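Local coordinates for ferrous IRON transport protein B homolog (Methanocaldococcus jannaschii, PDB 2WJI) that forms the GTP-binding G-domain of FeoB, a probable GTP-driven ferrous iron transporter of the cell membrane, and holds guanine nucleotides, at residues Ile77-Ala91 / Leu104-Met118. Numbering follows the deposited sequence.
Sequences IINEKPDLVVNIVDA and LMEMGANLLLALNKM. With GNP (phosphoaminophosphonic acid-guanylate ester), chain C.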
loop_
_atom_site.group_PDB
_atom_site.type_symbol
_atom_site.label_atom_id
_atom_site.label_comp_id
_atom_site.label_asym_id
_atom_site.label_seq_id
_atom_site.Cartn_x
_atom_site.Cartn_y
_atom_site.Cartn_z
ATOM N N ILE A 77 -4.983 -5.435 11.216
ATOM C CA ILE A 77 -5.341 -6.365 10.152
ATOM C C ILE A 77 -6.209 -7.520 10.662
ATOM O O ILE A 77 -7.197 -7.890 10.029
ATOM C CB ILE A 77 -4.093 -6.894 9.427
ATOM C CG1 ILE A 77 -3.433 -5.759 8.641
ATOM C CG2 ILE A 77 -4.459 -8.031 8.489
ATOM C CD1 ILE A 77 -2.105 -6.123 8.054
ATOM N N ILE A 78 -5.840 -8.066 11.817
ATOM C CA ILE A 78 -6.547 -9.200 12.419
ATOM C C ILE A 78 -7.927 -8.851 12.968
ATOM O O ILE A 78 -8.905 -9.562 12.732
ATOM C CB ILE A 78 -5.721 -9.814 13.575
ATOM C CG1 ILE A 78 -4.533 -10.601 13.025
ATOM C CG2 ILE A 78 -6.595 -10.709 14.438
ATOM C CD1 ILE A 78 -4.932 -11.761 12.137
ATOM N N ASN A 79 -8.002 -7.766 13.725
ATOM C CA ASN A 79 -9.238 -7.415 14.412
ATOM C C ASN A 79 -10.142 -6.483 13.611
ATOM O O ASN A 79 -11.361 -6.595 13.670
ATOM C CB ASN A 79 -8.913 -6.805 15.772
ATOM C CG ASN A 79 -8.099 -7.744 16.639
ATOM O OD1 ASN A 79 -8.317 -8.956 16.624
ATOM N ND2 ASN A 79 -7.142 -7.194 17.386
ATOM N N GLU A 80 -9.547 -5.560 12.862
ATOM C CA GLU A 80 -10.341 -4.608 12.081
ATOM C C GLU A 80 -10.717 -5.144 10.704
ATOM O O GLU A 80 -11.639 -4.635 10.060
ATOM C CB GLU A 80 -9.609 -3.267 11.954
ATOM C CG GLU A 80 -9.460 -2.526 13.277
ATOM C CD GLU A 80 -10.774 -2.432 14.045
ATOM O OE1 GLU A 80 -11.826 -2.223 13.413
ATOM O OE2 GLU A 80 -10.752 -2.560 15.285
ATOM N N LYS A 81 -9.996 -6.163 10.250
ATOM C CA LYS A 81 -10.352 -6.866 9.019
ATOM C C LYS A 81 -10.607 -5.943 7.819
ATOM O O LYS A 81 -11.704 -5.936 7.272
ATOM C CB LYS A 81 -11.600 -7.719 9.253
ATOM C CG LYS A 81 -11.628 -8.448 10.585
ATOM C CD LYS A 81 -10.955 -9.806 10.498
ATOM C CE LYS A 81 -11.387 -10.707 11.646
ATOM N NZ LYS A 81 -12.826 -11.067 11.582
ATOM N N PRO A 82 -9.589 -5.172 7.401
ATOM C CA PRO A 82 -9.753 -4.293 6.233
ATOM C C PRO A 82 -10.257 -5.079 5.025
ATOM O O PRO A 82 -9.889 -6.248 4.870
ATOM C CB PRO A 82 -8.331 -3.816 5.946
ATOM C CG PRO A 82 -7.576 -4.024 7.180
ATOM C CD PRO A 82 -8.246 -5.089 7.987
ATOM N N ASP A 83 -11.091 -4.452 4.196
ATOM C CA ASP A 83 -11.536 -5.057 2.943
ATOM C C ASP A 83 -10.360 -5.279 1.991
ATOM O O ASP A 83 -10.355 -6.216 1.194
ATOM C CB ASP A 83 -12.589 -4.175 2.265
ATOM C CG ASP A 83 -13.876 -4.081 3.071
ATOM O OD1 ASP A 83 -14.464 -5.137 3.388
ATOM O OD2 ASP A 83 -14.298 -2.948 3.386
ATOM N N LEU A 84 -9.357 -4.413 2.073
ATOM C CA LEU A 84 -8.168 -4.564 1.240
ATOM C C LEU A 84 -6.952 -4.053 1.991
ATOM O O LEU A 84 -7.006 -3.001 2.630
ATOM C CB LEU A 84 -8.328 -3.795 -0.090
ATOM C CG LEU A 84 -7.130 -3.790 -1.054
ATOM C CD1 LEU A 84 -6.770 -5.206 -1.476
ATOM C CD2 LEU A 84 -7.379 -2.914 -2.297
ATOM N N VAL A 85 -5.859 -4.805 1.925
ATOM C CA VAL A 85 -4.586 -4.316 2.429
ATOM C C VAL A 85 -3.741 -3.943 1.221
ATOM O O VAL A 85 -3.459 -4.789 0.367
ATOM C CB VAL A 85 -3.866 -5.366 3.302
ATOM C CG1 VAL A 85 -2.442 -4.911 3.639
ATOM C CG2 VAL A 85 -4.657 -5.631 4.583
ATOM N N VAL A 86 -3.374 -2.667 1.129
ATOM C CA VAL A 86 -2.530 -2.202 0.044
ATOM C C VAL A 86 -1.082 -2.217 0.535
ATOM O O VAL A 86 -0.661 -1.356 1.313
ATOM C CB VAL A 86 -2.928 -0.787 -0.450
ATOM C CG1 VAL A 86 -1.990 -0.322 -1.537
ATOM C CG2 VAL A 86 -4.359 -0.773 -0.977
ATOM N N ASN A 87 -0.329 -3.220 0.098
ATOM C CA ASN A 87 1.049 -3.376 0.542
ATOM C C ASN A 87 1.949 -2.552 -0.372
ATOM O O ASN A 87 2.148 -2.884 -1.554
ATOM C CB ASN A 87 1.437 -4.859 0.555
ATOM C CG ASN A 87 2.869 -5.104 1.017
ATOM O OD1 ASN A 87 3.477 -4.295 1.734
ATOM N ND2 ASN A 87 3.414 -6.244 0.606
ATOM N N ILE A 88 2.460 -1.451 0.171
ATOM C CA ILE A 88 3.313 -0.554 -0.604
ATOM C C ILE A 88 4.749 -1.021 -0.486
ATOM O O ILE A 88 5.263 -1.206 0.621
ATOM C CB ILE A 88 3.185 0.901 -0.131
ATOM C CG1 ILE A 88 1.743 1.379 -0.348
ATOM C CG2 ILE A 88 4.187 1.791 -0.873
ATOM C CD1 ILE A 88 1.344 2.567 0.495
ATOM N N VAL A 89 5.384 -1.231 -1.632
ATOM C CA VAL A 89 6.743 -1.742 -1.681
ATOM C C VAL A 89 7.644 -0.843 -2.532
ATOM O O VAL A 89 7.189 -0.223 -3.498
ATOM C CB VAL A 89 6.768 -3.190 -2.223
ATOM C CG1 VAL A 89 5.768 -4.059 -1.462
ATOM C CG2 VAL A 89 6.464 -3.211 -3.697
ATOM N N ASP A 90 8.917 -0.766 -2.153
ATOM C CA ASP A 90 9.894 0.046 -2.871
ATOM C C ASP A 90 10.470 -0.782 -4.007
ATOM O O ASP A 90 11.069 -1.831 -3.772
ATOM C CB ASP A 90 10.998 0.500 -1.907
ATOM C CG ASP A 90 12.037 1.418 -2.563
ATOM O OD1 ASP A 90 12.043 1.572 -3.806
ATOM O OD2 ASP A 90 12.867 1.985 -1.814
ATOM N N ALA A 91 10.275 -0.319 -5.242
ATOM C CA ALA A 91 10.766 -1.033 -6.419
ATOM C C ALA A 91 12.278 -1.231 -6.392
ATOM O O ALA A 91 12.790 -2.144 -7.036
ATOM C CB ALA A 91 10.365 -0.315 -7.692
ATOM N N LEU A 104 1.909 -11.076 5.274
ATOM C CA LEU A 104 0.554 -10.611 4.972
ATOM C C LEU A 104 -0.254 -11.680 4.245
ATOM O O LEU A 104 -1.431 -11.893 4.545
ATOM C CB LEU A 104 0.587 -9.317 4.152
ATOM C CG LEU A 104 1.189 -8.117 4.887
ATOM C CD1 LEU A 104 1.383 -6.931 3.937
ATOM C CD2 LEU A 104 0.295 -7.733 6.053
ATOM N N MET A 105 0.380 -12.353 3.291
ATOM C CA MET A 105 -0.262 -13.459 2.596
ATOM C C MET A 105 -0.606 -14.567 3.585
ATOM O O MET A 105 -1.702 -15.133 3.554
ATOM C CB MET A 105 0.654 -14.009 1.506
ATOM C CG MET A 105 0.956 -13.030 0.399
ATOM S SD MET A 105 2.252 -13.638 -0.696
ATOM C CE MET A 105 2.163 -12.455 -2.031
ATOM N N GLU A 106 0.339 -14.866 4.472
ATOM C CA GLU A 106 0.166 -15.953 5.426
ATOM C C GLU A 106 -1.053 -15.759 6.321
ATOM O O GLU A 106 -1.739 -16.723 6.658
ATOM C CB GLU A 106 1.428 -16.135 6.274
ATOM C CG GLU A 106 1.353 -17.297 7.244
ATOM C CD GLU A 106 2.717 -17.843 7.603
ATOM O OE1 GLU A 106 2.811 -18.608 8.588
ATOM O OE2 GLU A 106 3.696 -17.511 6.900
ATOM N N MET A 107 -1.331 -14.516 6.701
ATOM C CA MET A 107 -2.437 -14.262 7.618
ATOM C C MET A 107 -3.787 -14.125 6.914
ATOM O O MET A 107 -4.798 -13.827 7.550
ATOM C CB MET A 107 -2.147 -13.056 8.514
ATOM C CG MET A 107 -1.840 -11.771 7.787
ATOM S SD MET A 107 -1.102 -10.572 8.917
ATOM C CE MET A 107 -2.411 -10.368 10.117
ATOM N N GLY A 108 -3.794 -14.355 5.605
ATOM C CA GLY A 108 -5.030 -14.390 4.844
ATOM C C GLY A 108 -5.572 -13.034 4.434
ATOM O O GLY A 108 -6.739 -12.911 4.085
ATOM N N ALA A 109 -4.731 -12.009 4.471
ATOM C CA ALA A 109 -5.178 -10.673 4.111
ATOM C C ALA A 109 -5.517 -10.606 2.626
ATOM O O ALA A 109 -4.815 -11.190 1.803
ATOM C CB ALA A 109 -4.114 -9.645 4.464
ATOM N N ASN A 110 -6.616 -9.928 2.298
ATOM C CA ASN A 110 -6.930 -9.589 0.912
ATOM C C ASN A 110 -5.951 -8.522 0.448
ATOM O O ASN A 110 -6.016 -7.376 0.889
ATOM C CB ASN A 110 -8.358 -9.061 0.790
ATOM C CG ASN A 110 -8.807 -8.930 -0.656
ATOM O OD1 ASN A 110 -8.276 -9.599 -1.542
ATOM N ND2 ASN A 110 -9.795 -8.077 -0.898
ATOM N N LEU A 111 -5.051 -8.890 -0.451
ATOM C CA LEU A 111 -3.855 -8.091 -0.657
ATOM C C LEU A 111 -3.738 -7.525 -2.064
ATOM O O LEU A 111 -4.191 -8.133 -3.031
ATOM C CB LEU A 111 -2.626 -8.936 -0.331
ATOM C CG LEU A 111 -1.282 -8.232 -0.183
ATOM C CD1 LEU A 111 -1.306 -7.248 0.982
ATOM C CD2 LEU A 111 -0.195 -9.272 0.015
ATOM N N LEU A 112 -3.119 -6.350 -2.151
ATOM C CA LEU A 112 -2.829 -5.684 -3.415
ATOM C C LEU A 112 -1.495 -4.970 -3.266
ATOM O O LEU A 112 -1.258 -4.270 -2.277
ATOM C CB LEU A 112 -3.909 -4.664 -3.754
ATOM C CG LEU A 112 -3.583 -3.754 -4.939
ATOM C CD1 LEU A 112 -3.323 -4.591 -6.173
ATOM C CD2 LEU A 112 -4.717 -2.763 -5.202
ATOM N N LEU A 113 -0.628 -5.142 -4.254
ATOM C CA LEU A 113 0.732 -4.634 -4.166
ATOM C C LEU A 113 0.886 -3.336 -4.956
ATOM O O LEU A 113 0.649 -3.301 -6.162
ATOM C CB LEU A 113 1.701 -5.690 -4.692
ATOM C CG LEU A 113 2.940 -5.960 -3.843
ATOM C CD1 LEU A 113 2.525 -6.137 -2.403
ATOM C CD2 LEU A 113 3.671 -7.196 -4.345
ATOM N N ALA A 114 1.263 -2.268 -4.262
ATOM C CA ALA A 114 1.592 -1.005 -4.901
ATOM C C ALA A 114 3.110 -0.863 -4.940
ATOM O O ALA A 114 3.761 -0.707 -3.906
ATOM C CB ALA A 114 0.947 0.157 -4.156
ATOM N N LEU A 115 3.654 -0.915 -6.152
ATOM C CA LEU A 115 5.088 -0.948 -6.388
ATOM C C LEU A 115 5.564 0.462 -6.707
ATOM O O LEU A 115 5.469 0.930 -7.851
ATOM C CB LEU A 115 5.378 -1.906 -7.543
ATOM C CG LEU A 115 6.817 -2.202 -7.952
ATOM C CD1 LEU A 115 7.561 -2.949 -6.857
ATOM C CD2 LEU A 115 6.800 -3.010 -9.235
ATOM N N ASN A 116 6.044 1.139 -5.671
ATOM C CA ASN A 116 6.373 2.549 -5.724
ATOM C C ASN A 116 7.824 2.830 -6.122
ATOM O O ASN A 116 8.659 1.925 -6.179
ATOM C CB ASN A 116 6.062 3.194 -4.371
ATOM C CG ASN A 116 5.887 4.696 -4.469
ATOM O OD1 ASN A 116 5.473 5.211 -5.504
ATOM N ND2 ASN A 116 6.187 5.405 -3.385
ATOM N N LYS A 117 8.104 4.099 -6.404
ATOM C CA LYS A 117 9.436 4.562 -6.761
ATOM C C LYS A 117 9.927 3.953 -8.074
ATOM O O LYS A 117 11.117 3.684 -8.234
ATOM C CB LYS A 117 10.428 4.298 -5.619
ATOM C CG LYS A 117 9.974 4.884 -4.282
ATOM C CD LYS A 117 11.101 4.862 -3.242
ATOM C CE LYS A 117 10.656 5.554 -1.962
ATOM N NZ LYS A 117 11.776 5.753 -0.996
ATOM N N MET A 118 9.010 3.751 -9.018
ATOM C CA MET A 118 9.383 3.175 -10.307
ATOM C C MET A 118 10.318 4.111 -11.049
ATOM O O MET A 118 11.153 3.670 -11.840
ATOM C CB MET A 118 8.148 2.873 -11.165
ATOM C CG MET A 118 7.301 1.706 -10.668
ATOM S SD MET A 118 8.078 0.090 -10.891
ATOM C CE MET A 118 7.992 -0.079 -12.676
HETATM P PG GNP C . 7.478 6.370 7.123
HETATM O O1G GNP C . 6.095 6.767 7.529
HETATM O O2G GNP C . 7.746 4.882 7.260
HETATM O O3G GNP C . 8.332 7.237 8.016
HETATM N N3B GNP C . 7.768 6.796 5.604
HETATM P PB GNP C . 6.756 6.750 4.362
HETATM O O1B GNP C . 6.537 5.348 3.958
HETATM O O2B GNP C . 5.553 7.501 4.722
HETATM O O3A GNP C . 7.418 7.465 3.172
HETATM P PA GNP C . 7.122 8.890 2.645
HETATM O O1A GNP C . 5.914 8.847 1.781
HETATM O O2A GNP C . 7.120 9.895 3.732
HETATM O "O5'" GNP C . 8.329 9.217 1.701
HETATM C "C5'" GNP C . 9.617 8.692 1.998
HETATM C "C4'" GNP C . 10.634 9.248 1.020
HETATM O "O4'" GNP C . 10.530 8.578 -0.265
HETATM C "C3'" GNP C . 10.493 10.740 0.735
HETATM O "O3'" GNP C . 11.781 11.299 0.509
HETATM C "C2'" GNP C . 9.695 10.749 -0.552
HETATM O "O2'" GNP C . 9.944 11.907 -1.320
HETATM C "C1'" GNP C . 10.294 9.543 -1.260
HETATM N N9 GNP C . 9.389 9.020 -2.270
HETATM C C8 GNP C . 8.051 8.741 -2.112
HETATM N N7 GNP C . 7.495 8.297 -3.206
HETATM C C5 GNP C . 8.524 8.297 -4.149
HETATM C C6 GNP C . 8.523 7.920 -5.514
HETATM O O6 GNP C . 7.574 7.499 -6.195
HETATM N N1 GNP C . 9.780 8.076 -6.106
HETATM C C2 GNP C . 10.902 8.540 -5.455
HETATM N N2 GNP C . 12.027 8.624 -6.189
HETATM N N3 GNP C . 10.914 8.891 -4.173
HETATM C C4 GNP C . 9.697 8.747 -3.586
HETATM O O HOH W 1 -7.853 -8.638 4.224
HETATM O O HOH W 2 13.979 4.536 -1.362
#
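V85, N87, V89 and A91 bind residues 110-116 through their backbones as parallel neighbours, from V85 N on N110 O (2.8 Å) to A91 N on N116 O (2.9 Å). On one face V89 CG2 presses unusually tightly on L115 CD1, at 3.4 Å; on the other, A114 CB sits between V86 and I88. Where the strands begin, N110 ND2 donates to D83 O at 2.9 Å, the carbonyl lying close to the amide plane, while M107 bends at its end to bring CE against I77 and I78. Helix 94-106 links the strands, a beta-alpha-beta crossover whose far end illustrates how P-loop GTPases build a guanine site. There K117 stretches out beyond CG (chi2 -168°), passing CD 3.5 Å from D90 OD1, and its NZ donates to GNP O4' (3.2 Å) and to N13 O. D90 OD2 stays 4.0 Å from K117 NZ, beyond a salt bridge, and T92 N holds D90 OD1. A methionine in place of K117 would probably leave O4' and N13 O without their charged donor and D90 without a positive neighbour. N116, fixed by V14 and A146, puts ND2 3.2 Å from GNP N7. Strand pairing thus probably places N116 at the base and K117 beside base and sugar, and the nearby carboxylate probably stabilises the lysine's charge.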